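Local coordinates for YkuI protein (Bacillus subtilis, PDB 2BAS), which binds the second messenger cyclic di-GMP and, through its EAL domain, probably acts as a cyclic-guanylate-specific phosphodiesterase, at residues 319-324 against 336-341; 347-352 against 361-366; 302-307 against 405-410. All coordinates share one frame; numbering follows the deposited sequence.

Interaction 1: 319-324 against 336-341; sequences DDFIKK and IYMCDE
I322 meets both I336 and M338, and these three residues account for most of the 198 Å² buried between helix 319-324 and strand 336-340. No hydrogen bond joins the two segments; the contact rests on van der Waals packing, mostly between apolar side chains. The two branches of I322 work on different targets. Its CG1 sits between the backbone N and the carbonyl carbon (chi1 61°), which sends CD1 over the strand backbone, 3.8 Å from the carbonyl O of I336. The other branch, CG2, lies 4.2 Å from CG2 of I336 and 4.1 Å from the selenium, SE, of selenomethionine M338. The isoleucines slide past each other in opposite directions, touching by their short branches.

M338 also reaches F321: its SE stands at the rim of that ring, 4.0 Å from CD2, and 79° off the ring normal as seen from the centroid. This is an edge-on Met-aromatic contact. V350 of the neighbouring strand packs on I322 and I336, while L415 touches I336 and M338 from the strand on the other side.

With the short axes 8.6 Å apart and running at 145°, the geometry is that of a helix lying on a central strand of an antiparallel sheet, consistent with a PAS-like α/β fold in this C-terminal domain.

Interaction 2: 347-352 against 361-366; sequences TGNVFK and PEYAEK
N349 lays its side-chain amide over one face of the Y363 ring, and this is the tight half of the contact. ND2 stands 3.2 Å above the ring plane, over its centre, with amide and ring planes only 18° apart. The amide therefore lies nearly flat against the pi face, its N-H bonds running along the ring and not into it. CG of Y363 is anti to its carbonyl carbon (chi1 -75°), which turns the ring toward strand 349-352. Beyond the ring, the hydroxyl OH is hydrogen-bonded to E397. A serine in place of Y363 would probably strip the cover from the N349 amide and leave E397 without this phenolic partner.

Backbone packing continues the close side. G348, with no side chain to intervene, brings its CA to 4.0 Å from the CA of P361, and the CA of A364 makes a CH···O contact of 3.6 Å with the O of T347. T347 itself is tied down by OG1, which donates to the O of G348 at 2.8 Å and also meets the N of M338.

The outer side is looser: P361 points away from segment 347-352 at the exposed margin, and the type II turn from Y363 to K366 carries the chain off, with E365 at positive phi (86°). K366 reaches out to salt bridges with E49 and E50 of the second subunit. The contact thus closes the open end of the β-hairpin formed by strands 349-353 and 356-360, at the border of the antiparallel sheet.

Interaction 3: 302-307 against 405-410; sequences RVHQAV and FSYPMD
Helix-on-sheet packing between the long helix 271-311 and strand 401-409 is carried here by V303, H304 and V307 closing round the ring of Y407. With CG anti to the backbone N (chi1 180°), the Y407 ring extends from the strand to the helix, where it is met at several places. CG1 of V303 stands over one face, 3.9 Å above the ring plane and displaced toward the rim, a CH-pi contact. One helical turn later, CG2 of V307 approaches CE2 of the same ring obliquely at 4.1 Å.

The phenol end is fixed by a polar contact. OH of Y407 and ND1 of H304 are hydrogen-bonded at 2.7 Å, with an angle of 143°. ND1 lies near the plane of the phenol ring and OH near that of the imidazole, so the two flat groups meet by their edges. H304 is the partly exposed partner of this bond, whereas Y407 and the two valines are buried.

Alternate residues extend the apolar strip: CB of V303 lies 4.4 Å from CE2 of F405, and V307 CG1 is 4.5 Å from the methyl CE of selenomethionine M409. S406 and P408 instead touch M381 of helix 374-384. The axes of 302-307 and 405-409 approach to 10.3 Å and cross at -44°: the C-terminal part of a long helix lies across one sheet strand, with F405 and Y407 pointing toward it.

Overall arrangement
All three interactions reach one antiparallel sheet of the C-terminal domain. Interactions 1 and 2, with centres about 8 Å apart, are joined by neighbouring strands: I336 N lies 3.1 Å from V350 O, and OD1 of D319 lies 2.9 Å from G348 N, both probable hydrogen bonds. Interactions 1 and 3, centres about 11 Å apart, share an apolar layer: F321 CZ is 3.9 Å from V307 CG1, and M338 SE 3.9 Å from M409 SE. Interactions 2 and 3 stay about 8 Å apart at their nearest atoms. Centred 35 to 38 Å from the chain's centre, all three are structural packing, probably remote from the cyclic di-GMP site expected in the EAL domain.

Interaction 1: 319-324 against 336-341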
ATOM      1  N   ASP A 319      22.971  24.384  17.001  1.00 63.14           N
ATOM      2  CA  ASP A 319      23.833  23.191  16.916  1.00 64.12           C
ATOM      3  C   ASP A 319      24.393  22.795  18.281  1.00 64.62           C
ATOM      4  O   ASP A 319      24.518  21.610  18.593  1.00 66.57           O
ATOM      5  CB  ASP A 319      24.966  23.384  15.901  1.00 63.60           C
ATOM      6  CG  ASP A 319      24.487  23.300  14.459  1.00 64.82           C
ATOM      7  OD1 ASP A 319      24.160  22.188  13.999  1.00 68.90           O
ATOM      8  OD2 ASP A 319      24.452  24.341  13.772  1.00 65.69           O
ATOM      9  N   ASP A 320      24.703  23.789  19.100  1.00 64.31           N
ATOM     10  CA  ASP A 320      25.164  23.531  20.447  1.00 65.44           C
ATOM     11  C   ASP A 320      24.019  23.051  21.338  1.00 65.02           C
ATOM     12  O   ASP A 320      24.228  22.214  22.220  1.00 65.81           O
ATOM     13  CB  ASP A 320      25.860  24.764  21.022  1.00 66.09           C
ATOM     14  CG  ASP A 320      27.239  25.016  20.382  1.00 70.62           C
ATOM     15  OD1 ASP A 320      27.853  24.047  19.869  1.00 72.67           O
ATOM     16  OD2 ASP A 320      27.715  26.180  20.401  1.00 72.55           O
ATOM     17  N   PHE A 321      22.809  23.557  21.086  1.00 62.44           N
ATOM     18  CA  PHE A 321      21.631  23.149  21.862  1.00 60.24           C
ATOM     19  C   PHE A 321      21.285  21.656  21.734  1.00 59.65           C
ATOM     20  O   PHE A 321      20.981  21.004  22.739  1.00 60.32           O
ATOM     21  CB  PHE A 321      20.410  24.037  21.540  1.00 58.18           C
ATOM     22  CG  PHE A 321      19.082  23.410  21.892  1.00 52.81           C
ATOM     23  CD1 PHE A 321      18.682  23.269  23.223  1.00 50.00           C
ATOM     24  CD2 PHE A 321      18.224  22.962  20.887  1.00 52.11           C
ATOM     25  CE1 PHE A 321      17.449  22.675  23.546  1.00 49.81           C
ATOM     26  CE2 PHE A 321      16.979  22.368  21.198  1.00 47.14           C
ATOM     27  CZ  PHE A 321      16.595  22.227  22.522  1.00 47.33           C
ATOM     28  N   ILE A 322      21.332  21.123  20.513  1.00 58.27           N
ATOM     29  CA  ILE A 322      20.969  19.719  20.292  1.00 58.30           C
ATOM     30  C   ILE A 322      22.019  18.747  20.841  1.00 60.03           C
ATOM     31  O   ILE A 322      21.682  17.630  21.251  1.00 61.11           O
ATOM     32  CB  ILE A 322      20.598  19.391  18.812  1.00 57.93           C
ATOM     33  CG1 ILE A 322      21.771  19.650  17.851  1.00 58.77           C
ATOM     34  CG2 ILE A 322      19.340  20.160  18.387  1.00 58.46           C
ATOM     35  CD1 ILE A 322      21.503  19.192  16.412  1.00 56.30           C
ATOM     36  N   LYS A 323      23.279  19.180  20.859  1.00 60.43           N
ATOM     37  CA  LYS A 323      24.356  18.368  21.410  1.00 60.55           C
ATOM     38  C   LYS A 323      24.106  18.165  22.894  1.00 59.80           C
ATOM     39  O   LYS A 323      24.334  17.076  23.435  1.00 59.84           O
ATOM     40  CB  LYS A 323      25.715  19.041  21.200  1.00 63.00           C
ATOM     41  CG  LYS A 323      26.124  19.243  19.748  1.00 63.00           C
ATOM     42  CD  LYS A 323      27.429  19.997  19.694  1.00 65.75           C
ATOM     43  CE  LYS A 323      27.750  20.445  18.286  1.00 67.68           C
ATOM     44  NZ  LYS A 323      28.930  21.371  18.296  1.00 70.59           N
ATOM     45  N   LYS A 324      23.630  19.228  23.540  1.00 58.50           N
ATOM     46  CA  LYS A 324      23.290  19.198  24.952  1.00 57.63           C
ATOM     47  C   LYS A 324      21.986  18.433  25.154  1.00 57.03           C
ATOM     48  O   LYS A 324      21.868  17.652  26.088  1.00 56.57           O
ATOM     49  CB  LYS A 324      23.178  20.612  25.522  1.00 57.36           C
ATOM     50  CG  LYS A 324      24.480  21.416  25.548  1.00 58.18           C
ATOM     51  CD  LYS A 324      24.259  22.749  26.271  1.00 59.78           C
ATOM     52  CE  LYS A 324      25.459  23.701  26.185  1.00 65.43           C
ATOM     53  NZ  LYS A 324      25.612  24.323  24.836  1.00 68.70           N
ATOM     54  N   ILE A 336      19.102  13.365  16.661  1.00 59.90           N
ATOM     55  CA  ILE A 336      18.361  14.613  16.918  1.00 59.67           C
ATOM     56  C   ILE A 336      18.776  15.700  15.913  1.00 60.94           C
ATOM     57  O   ILE A 336      19.969  15.848  15.626  1.00 60.09           O
ATOM     58  CB  ILE A 336      18.564  15.111  18.374  1.00 58.69           C
ATOM     59  CG1 ILE A 336      18.238  13.988  19.359  1.00 61.68           C
ATOM     60  CG2 ILE A 336      17.693  16.349  18.678  1.00 54.79           C
ATOM     61  CD1 ILE A 336      18.411  14.350  20.827  1.00 59.21           C
ATOM     62  N   TYR A 337      17.788  16.442  15.392  1.00 61.46           N
ATOM     63  CA  TYR A 337      17.994  17.554  14.450  1.00 60.90           C
ATOM     64  C   TYR A 337      16.761  18.477  14.419  1.00 62.25           C
ATOM     65  O   TYR A 337      15.681  18.078  14.872  1.00 62.19           O
ATOM     66  CB  TYR A 337      18.304  17.030  13.032  1.00 63.53           C
ATOM     67  CG  TYR A 337      17.185  16.224  12.388  1.00 62.43           C
ATOM     68  CD1 TYR A 337      16.315  16.797  11.458  1.00 67.21           C
ATOM     69  CD2 TYR A 337      16.994  14.900  12.726  1.00 63.89           C
ATOM     70  CE1 TYR A 337      15.278  16.037  10.882  1.00 70.43           C
ATOM     71  CE2 TYR A 337      15.981  14.147  12.174  1.00 68.55           C
ATOM     72  CZ  TYR A 337      15.127  14.703  11.255  1.00 70.23           C
ATOM     73  OH  TYR A 337      14.135  13.894  10.738  1.00 67.51           O
HETATM   74  N   MSE A 338      16.924  19.687  13.863  1.00 62.12           N
HETATM   75  CA  MSE A 338      15.859  20.698  13.752  1.00 63.95           C
HETATM   76  C   MSE A 338      15.614  21.177  12.321  1.00 60.42           C
HETATM   77  O   MSE A 338      16.561  21.308  11.543  1.00 60.53           O
HETATM   78  CB  MSE A 338      16.200  21.928  14.600  1.00 63.49           C
HETATM   79  CG  MSE A 338      15.857  21.838  16.072  1.00 65.30           C
HETATM   80 SE   MSE A 338      16.809  23.194  17.152  1.00 78.65          SE
HETATM   81  CE  MSE A 338      16.268  24.915  16.226  1.00 69.99           C
ATOM     82  N   CYS A 339      14.356  21.491  12.000  1.00 58.57           N
ATOM     83  CA  CYS A 339      13.966  21.994  10.674  1.00 58.34           C
ATOM     84  C   CYS A 339      13.010  23.185  10.778  1.00 57.36           C
ATOM     85  O   CYS A 339      12.340  23.341  11.804  1.00 57.92           O
ATOM     86  CB  CYS A 339      13.236  20.901   9.882  1.00 60.46           C
ATOM     87  SG  CYS A 339      14.128  19.366   9.577  1.00 65.56           S
ATOM     88  N   ASP A 340      12.909  23.982   9.705  1.00 55.42           N
ATOM     89  CA  ASP A 340      11.970  25.129   9.632  1.00 56.19           C
ATOM     90  C   ASP A 340      10.616  24.752   8.982  1.00 57.37           C
ATOM     91  O   ASP A 340      10.423  23.593   8.615  1.00 56.72           O
ATOM     92  CB  ASP A 340      12.613  26.372   8.970  1.00 53.32           C
ATOM     93  CG  ASP A 340      12.792  26.243   7.445  1.00 55.12           C
ATOM     94  OD1 ASP A 340      12.359  25.230   6.842  1.00 59.30           O
ATOM     95  OD2 ASP A 340      13.371  27.186   6.838  1.00 50.23           O
ATOM     96  N   GLU A 341       9.705  25.717   8.823  1.00 57.77           N
ATOM     97  CA  GLU A 341       8.355  25.419   8.321  1.00 62.01           C
ATOM     98  C   GLU A 341       8.340  24.635   7.000  1.00 62.68           C
ATOM     99  O   GLU A 341       7.427  23.857   6.751  1.00 62.02           O
ATOM    100  CB  GLU A 341       7.486  26.676   8.129  1.00 62.32           C
ATOM    101  CG  GLU A 341       7.988  27.972   8.716  1.00 68.78           C
ATOM    102  CD  GLU A 341       8.722  28.816   7.685  1.00 79.63           C
ATOM    103  OE1 GLU A 341       9.602  28.269   6.973  1.00 85.29           O
ATOM    104  OE2 GLU A 341       8.420  30.032   7.578  1.00 80.43           O
TER

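Interaction 2: 347-352 against 361-366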
ATOM      1  N   THR A 347      20.046  22.676  11.441  1.00 63.07           N
ATOM      2  CA  THR A 347      21.219  22.208  12.176  1.00 63.48           C
ATOM      3  C   THR A 347      21.850  21.017  11.467  1.00 65.45           C
ATOM      4  O   THR A 347      21.219  20.390  10.627  1.00 66.47           O
ATOM      5  CB  THR A 347      20.807  21.634  13.552  1.00 63.28           C
ATOM      6  OG1 THR A 347      19.864  20.568  13.353  1.00 61.45           O
ATOM      7  CG2 THR A 347      20.205  22.688  14.456  1.00 61.84           C
ATOM      8  N   GLY A 348      23.082  20.675  11.830  1.00 66.32           N
ATOM      9  CA  GLY A 348      23.620  19.378  11.446  1.00 64.61           C
ATOM     10  C   GLY A 348      22.860  18.339  12.259  1.00 64.50           C
ATOM     11  O   GLY A 348      21.885  18.677  12.944  1.00 64.24           O
ATOM     12  N   ASN A 349      23.288  17.079  12.187  1.00 63.06           N
ATOM     13  CA  ASN A 349      22.705  16.031  13.014  1.00 61.22           C
ATOM     14  C   ASN A 349      23.613  15.757  14.191  1.00 62.11           C
ATOM     15  O   ASN A 349      24.834  15.942  14.088  1.00 63.03           O
ATOM     16  CB  ASN A 349      22.586  14.711  12.240  1.00 61.59           C
ATOM     17  CG  ASN A 349      21.367  14.644  11.352  1.00 61.50           C
ATOM     18  OD1 ASN A 349      20.521  15.530  11.358  1.00 68.86           O
ATOM     19  ND2 ASN A 349      21.277  13.582  10.574  1.00 61.14           N
ATOM     20  N   VAL A 350      23.026  15.327  15.310  1.00 60.49           N
ATOM     21  CA  VAL A 350      23.808  14.658  16.349  1.00 60.61           C
ATOM     22  C   VAL A 350      23.338  13.216  16.293  1.00 60.29           C
ATOM     23  O   VAL A 350      22.138  12.962  16.130  1.00 59.34           O
ATOM     24  CB  VAL A 350      23.745  15.310  17.772  1.00 60.46           C
ATOM     25  CG1 VAL A 350      24.230  16.747  17.704  1.00 62.15           C
ATOM     26  CG2 VAL A 350      22.356  15.257  18.387  1.00 59.85           C
ATOM     27  N   PHE A 351      24.285  12.287  16.375  1.00 59.03           N
ATOM     28  CA  PHE A 351      24.012  10.889  16.080  1.00 60.09           C
ATOM     29  C   PHE A 351      24.738  10.013  17.078  1.00 60.70           C
ATOM     30  O   PHE A 351      25.911  10.244  17.373  1.00 61.29           O
ATOM     31  CB  PHE A 351      24.457  10.593  14.639  1.00 61.24           C
ATOM     32  CG  PHE A 351      24.269   9.170  14.201  1.00 62.17           C
ATOM     33  CD1 PHE A 351      23.032   8.721  13.754  1.00 64.63           C
ATOM     34  CD2 PHE A 351      25.340   8.284  14.195  1.00 66.00           C
ATOM     35  CE1 PHE A 351      22.852   7.401  13.323  1.00 64.19           C
ATOM     36  CE2 PHE A 351      25.171   6.956  13.770  1.00 68.75           C
ATOM     37  CZ  PHE A 351      23.918   6.518  13.329  1.00 63.01           C
ATOM     38  N   LYS A 352      24.024   9.033  17.624  1.00 61.83           N
ATOM     39  CA  LYS A 352      24.592   8.111  18.607  1.00 63.29           C
ATOM     40  C   LYS A 352      25.018   6.802  17.943  1.00 65.78           C
ATOM     41  O   LYS A 352      24.179   5.975  17.561  1.00 66.80           O
ATOM     42  CB  LYS A 352      23.607   7.862  19.754  1.00 63.25           C
ATOM     43  CG  LYS A 352      24.185   7.076  20.914  1.00 61.62           C
ATOM     44  CD  LYS A 352      23.239   7.008  22.108  1.00 60.83           C
ATOM     45  CE  LYS A 352      24.014   6.539  23.336  1.00 71.21           C
ATOM     46  NZ  LYS A 352      23.168   6.186  24.514  1.00 75.11           N
ATOM     47  N   PRO A 361      27.752  17.854  10.637  1.00 62.38           N
ATOM     48  CA  PRO A 361      27.389  19.160  10.075  1.00 62.97           C
ATOM     49  C   PRO A 361      26.822  19.103   8.655  1.00 64.07           C
ATOM     50  O   PRO A 361      25.995  19.940   8.298  1.00 64.87           O
ATOM     51  CB  PRO A 361      28.724  19.920  10.059  1.00 61.71           C
ATOM     52  CG  PRO A 361      29.774  18.848  10.075  1.00 61.38           C
ATOM     53  CD  PRO A 361      29.192  17.789  10.962  1.00 62.07           C
ATOM     54  N   GLU A 362      27.268  18.131   7.860  1.00 64.55           N
ATOM     55  CA  GLU A 362      26.854  18.003   6.455  1.00 64.81           C
ATOM     56  C   GLU A 362      25.330  17.918   6.243  1.00 64.77           C
ATOM     57  O   GLU A 362      24.829  18.257   5.177  1.00 65.73           O
ATOM     58  CB  GLU A 362      27.571  16.824   5.769  1.00 63.92           C
ATOM     59  CG  GLU A 362      27.200  15.409   6.279  1.00 69.75           C
ATOM     60  CD  GLU A 362      28.031  14.923   7.483  1.00 73.59           C
ATOM     61  OE1 GLU A 362      28.583  15.757   8.238  1.00 73.80           O
ATOM     62  OE2 GLU A 362      28.123  13.689   7.672  1.00 69.93           O
ATOM     63  N   TYR A 363      24.602  17.488   7.265  1.00 64.30           N
ATOM     64  CA  TYR A 363      23.153  17.362   7.168  1.00 64.64           C
ATOM     65  C   TYR A 363      22.405  18.685   7.155  1.00 64.84           C
ATOM     66  O   TYR A 363      21.189  18.704   6.941  1.00 65.20           O
ATOM     67  CB  TYR A 363      22.613  16.482   8.291  1.00 64.11           C
ATOM     68  CG  TYR A 363      22.879  15.022   8.069  1.00 67.20           C
ATOM     69  CD1 TYR A 363      24.058  14.440   8.520  1.00 70.04           C
ATOM     70  CD2 TYR A 363      21.963  14.219   7.390  1.00 70.02           C
ATOM     71  CE1 TYR A 363      24.316  13.102   8.319  1.00 70.87           C
ATOM     72  CE2 TYR A 363      22.219  12.872   7.175  1.00 70.71           C
ATOM     73  CZ  TYR A 363      23.399  12.327   7.648  1.00 68.15           C
ATOM     74  OH  TYR A 363      23.678  11.001   7.465  1.00 69.63           O
ATOM     75  N   ALA A 364      23.115  19.781   7.404  1.00 64.68           N
ATOM     76  CA  ALA A 364      22.491  21.097   7.373  1.00 66.16           C
ATOM     77  C   ALA A 364      22.166  21.506   5.941  1.00 66.46           C
ATOM     78  O   ALA A 364      22.969  21.302   5.027  1.00 69.17           O
ATOM     79  CB  ALA A 364      23.382  22.136   8.043  1.00 65.51           C
ATOM     80  N   GLU A 365      20.987  22.089   5.753  1.00 66.25           N
ATOM     81  CA  GLU A 365      20.536  22.561   4.436  1.00 66.74           C
ATOM     82  C   GLU A 365      19.846  21.485   3.578  1.00 64.92           C
ATOM     83  O   GLU A 365      19.300  21.798   2.521  1.00 65.42           O
ATOM     84  CB  GLU A 365      21.678  23.231   3.664  1.00 67.42           C
ATOM     85  CG  GLU A 365      22.109  24.602   4.210  1.00 70.25           C
ATOM     86  CD  GLU A 365      23.410  25.091   3.595  1.00 71.25           C
ATOM     87  OE1 GLU A 365      24.267  24.244   3.258  1.00 80.60           O
ATOM     88  OE2 GLU A 365      23.589  26.321   3.456  1.00 79.29           O
ATOM     89  N   LYS A 366      19.868  20.231   4.034  1.00 61.84           N
ATOM     90  CA  LYS A 366      19.094  19.165   3.398  1.00 58.80           C
ATOM     91  C   LYS A 366      17.610  19.457   3.605  1.00 57.88           C
ATOM     92  O   LYS A 366      17.238  20.095   4.591  1.00 56.42           O
ATOM     93  CB  LYS A 366      19.426  17.798   4.007  1.00 58.66           C
ATOM     94  CG  LYS A 366      20.687  17.114   3.500  1.00 53.14           C
ATOM     95  CD  LYS A 366      20.875  15.825   4.316  1.00 61.35           C
ATOM     96  CE  LYS A 366      22.231  15.153   4.087  1.00 62.39           C
ATOM     97  NZ  LYS A 366      22.309  14.462   2.777  1.00 62.36           N
TER

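Interaction 3: 302-307 against 405-410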
ATOM      1  N   ARG A 302       8.731  14.982  29.310  1.00 63.13           N
ATOM      2  CA  ARG A 302      10.173  14.859  29.501  1.00 64.11           C
ATOM      3  C   ARG A 302      10.922  15.831  28.585  1.00 64.76           C
ATOM      4  O   ARG A 302      11.782  16.593  29.043  1.00 66.72           O
ATOM      5  CB  ARG A 302      10.643  13.413  29.295  1.00 63.36           C
ATOM      6  CG  ARG A 302      12.136  13.197  29.446  1.00 64.26           C
ATOM      7  CD  ARG A 302      12.532  13.066  30.898  1.00 72.63           C
ATOM      8  NE  ARG A 302      13.976  13.184  31.104  1.00 79.18           N
ATOM      9  CZ  ARG A 302      14.618  14.336  31.325  1.00 80.80           C
ATOM     10  NH1 ARG A 302      13.952  15.492  31.356  1.00 80.67           N
ATOM     11  NH2 ARG A 302      15.932  14.332  31.507  1.00 75.38           N
ATOM     12  N   VAL A 303      10.564  15.828  27.306  1.00 64.81           N
ATOM     13  CA  VAL A 303      11.194  16.700  26.320  1.00 64.12           C
ATOM     14  C   VAL A 303      10.916  18.187  26.584  1.00 64.44           C
ATOM     15  O   VAL A 303      11.817  19.012  26.455  1.00 66.41           O
ATOM     16  CB  VAL A 303      10.816  16.269  24.883  1.00 65.55           C
ATOM     17  CG1 VAL A 303      11.241  17.313  23.831  1.00 60.55           C
ATOM     18  CG2 VAL A 303      11.430  14.880  24.577  1.00 64.51           C
ATOM     19  N   HIS A 304       9.690  18.524  26.975  1.00 63.45           N
ATOM     20  CA  HIS A 304       9.332  19.904  27.292  1.00 61.75           C
ATOM     21  C   HIS A 304      10.198  20.455  28.451  1.00 62.42           C
ATOM     22  O   HIS A 304      10.688  21.592  28.380  1.00 61.90           O
ATOM     23  CB  HIS A 304       7.835  19.995  27.609  1.00 62.72           C
ATOM     24  CG  HIS A 304       7.321  21.392  27.752  1.00 61.95           C
ATOM     25  ND1 HIS A 304       7.134  22.233  26.673  1.00 62.68           N
ATOM     26  CD2 HIS A 304       6.948  22.097  28.847  1.00 64.18           C
ATOM     27  CE1 HIS A 304       6.673  23.396  27.100  1.00 60.98           C
ATOM     28  NE2 HIS A 304       6.545  23.339  28.414  1.00 60.47           N
ATOM     29  N   GLN A 305      10.392  19.660  29.505  1.00 61.48           N
ATOM     30  CA  GLN A 305      11.291  20.050  30.598  1.00 61.89           C
ATOM     31  C   GLN A 305      12.699  20.294  30.079  1.00 61.70           C
ATOM     32  O   GLN A 305      13.277  21.344  30.329  1.00 62.54           O
ATOM     33  CB  GLN A 305      11.383  18.970  31.652  1.00 62.49           C
ATOM     34  CG  GLN A 305      10.196  18.846  32.541  1.00 67.30           C
ATOM     35  CD  GLN A 305      10.433  17.824  33.632  1.00 70.59           C
ATOM     36  OE1 GLN A 305      10.402  18.154  34.820  1.00 68.99           O
ATOM     37  NE2 GLN A 305      10.696  16.574  33.233  1.00 71.74           N
ATOM     38  N   ALA A 306      13.233  19.322  29.342  1.00 61.57           N
ATOM     39  CA  ALA A 306      14.589  19.397  28.802  1.00 61.76           C
ATOM     40  C   ALA A 306      14.839  20.638  27.925  1.00 62.54           C
ATOM     41  O   ALA A 306      15.745  21.425  28.216  1.00 63.14           O
ATOM     42  CB  ALA A 306      14.932  18.124  28.068  1.00 61.89           C
ATOM     43  N   VAL A 307      14.039  20.817  26.872  1.00 61.80           N
ATOM     44  CA  VAL A 307      14.141  22.001  26.014  1.00 62.24           C
ATOM     45  C   VAL A 307      14.058  23.309  26.830  1.00 63.47           C
ATOM     46  O   VAL A 307      15.054  24.009  26.979  1.00 61.95           O
ATOM     47  CB  VAL A 307      13.057  22.004  24.908  1.00 62.67           C
ATOM     48  CG1 VAL A 307      13.200  23.235  24.042  1.00 60.21           C
ATOM     49  CG2 VAL A 307      13.148  20.729  24.037  1.00 63.00           C
ATOM     50  N   PHE A 405       9.970  11.270  17.295  1.00 59.70           N
ATOM     51  CA  PHE A 405       9.140  12.178  18.085  1.00 58.89           C
ATOM     52  C   PHE A 405       9.310  13.633  17.620  1.00 58.88           C
ATOM     53  O   PHE A 405      10.431  14.138  17.614  1.00 58.89           O
ATOM     54  CB  PHE A 405       9.465  12.061  19.570  1.00 56.92           C
ATOM     55  CG  PHE A 405       8.596  12.910  20.431  1.00 57.33           C
ATOM     56  CD1 PHE A 405       7.354  12.442  20.863  1.00 52.90           C
ATOM     57  CD2 PHE A 405       8.989  14.200  20.783  1.00 54.08           C
ATOM     58  CE1 PHE A 405       6.533  13.234  21.650  1.00 53.53           C
ATOM     59  CE2 PHE A 405       8.161  15.003  21.577  1.00 52.71           C
ATOM     60  CZ  PHE A 405       6.935  14.522  22.004  1.00 53.26           C
ATOM     61  N   SER A 406       8.197  14.278  17.251  1.00 57.49           N
ATOM     62  CA  SER A 406       8.154  15.655  16.713  1.00 59.50           C
ATOM     63  C   SER A 406       7.686  16.659  17.748  1.00 59.10           C
ATOM     64  O   SER A 406       6.611  16.502  18.312  1.00 59.69           O
ATOM     65  CB  SER A 406       7.147  15.750  15.570  1.00 58.43           C
ATOM     66  OG  SER A 406       7.445  14.821  14.572  1.00 69.56           O
ATOM     67  N   TYR A 407       8.461  17.719  17.939  1.00 59.00           N
ATOM     68  CA  TYR A 407       8.180  18.705  18.965  1.00 60.53           C
ATOM     69  C   TYR A 407       8.211  20.122  18.385  1.00 61.28           C
ATOM     70  O   TYR A 407       9.165  20.475  17.696  1.00 63.31           O
ATOM     71  CB  TYR A 407       9.205  18.560  20.089  1.00 58.64           C
ATOM     72  CG  TYR A 407       9.028  19.538  21.214  1.00 59.47           C
ATOM     73  CD1 TYR A 407       8.217  19.233  22.301  1.00 59.11           C
ATOM     74  CD2 TYR A 407       9.676  20.771  21.207  1.00 61.94           C
ATOM     75  CE1 TYR A 407       8.050  20.127  23.343  1.00 56.77           C
ATOM     76  CE2 TYR A 407       9.519  21.681  22.266  1.00 52.56           C
ATOM     77  CZ  TYR A 407       8.704  21.350  23.317  1.00 55.62           C
ATOM     78  OH  TYR A 407       8.530  22.230  24.362  1.00 59.95           O
ATOM     79  N   PRO A 408       7.154  20.924  18.633  1.00 61.31           N
ATOM     80  CA  PRO A 408       7.157  22.319  18.194  1.00 62.08           C
ATOM     81  C   PRO A 408       7.851  23.253  19.192  1.00 63.78           C
ATOM     82  O   PRO A 408       7.538  23.239  20.381  1.00 63.62           O
ATOM     83  CB  PRO A 408       5.660  22.662  18.085  1.00 60.66           C
ATOM     84  CG  PRO A 408       4.971  21.744  19.029  1.00 58.84           C
ATOM     85  CD  PRO A 408       5.888  20.561  19.301  1.00 61.76           C
HETATM   86  N   MSE A 409       8.787  24.055  18.695  1.00 66.44           N
HETATM   87  CA  MSE A 409       9.489  25.040  19.504  1.00 70.58           C
HETATM   88  C   MSE A 409       9.032  26.436  19.123  1.00 68.54           C
HETATM   89  O   MSE A 409       8.171  26.604  18.257  1.00 69.57           O
HETATM   90  CB  MSE A 409      10.992  24.927  19.285  1.00 69.28           C
HETATM   91  CG  MSE A 409      11.621  23.676  19.865  1.00 74.43           C
HETATM   92 SE   MSE A 409      13.429  23.481  19.162  1.00 84.76          SE
HETATM   93  CE  MSE A 409      14.237  25.011  20.086  1.00 79.36           C
ATOM     94  N   ASP A 410       9.611  27.442  19.766  1.00 67.09           N
ATOM     95  CA  ASP A 410       9.287  28.816  19.430  1.00 66.62           C
ATOM     96  C   ASP A 410       9.947  29.232  18.105  1.00 64.99           C
ATOM     97  O   ASP A 410      10.915  28.610  17.668  1.00 62.86           O
ATOM     98  CB  ASP A 410       9.665  29.749  20.590  1.00 67.45           C
ATOM     99  CG  ASP A 410       9.000  29.349  21.914  1.00 67.41           C
ATOM    100  OD1 ASP A 410       8.090  28.489  21.921  1.00 68.12           O
ATOM    101  OD2 ASP A 410       9.393  29.901  22.958  1.00 69.04           O
TER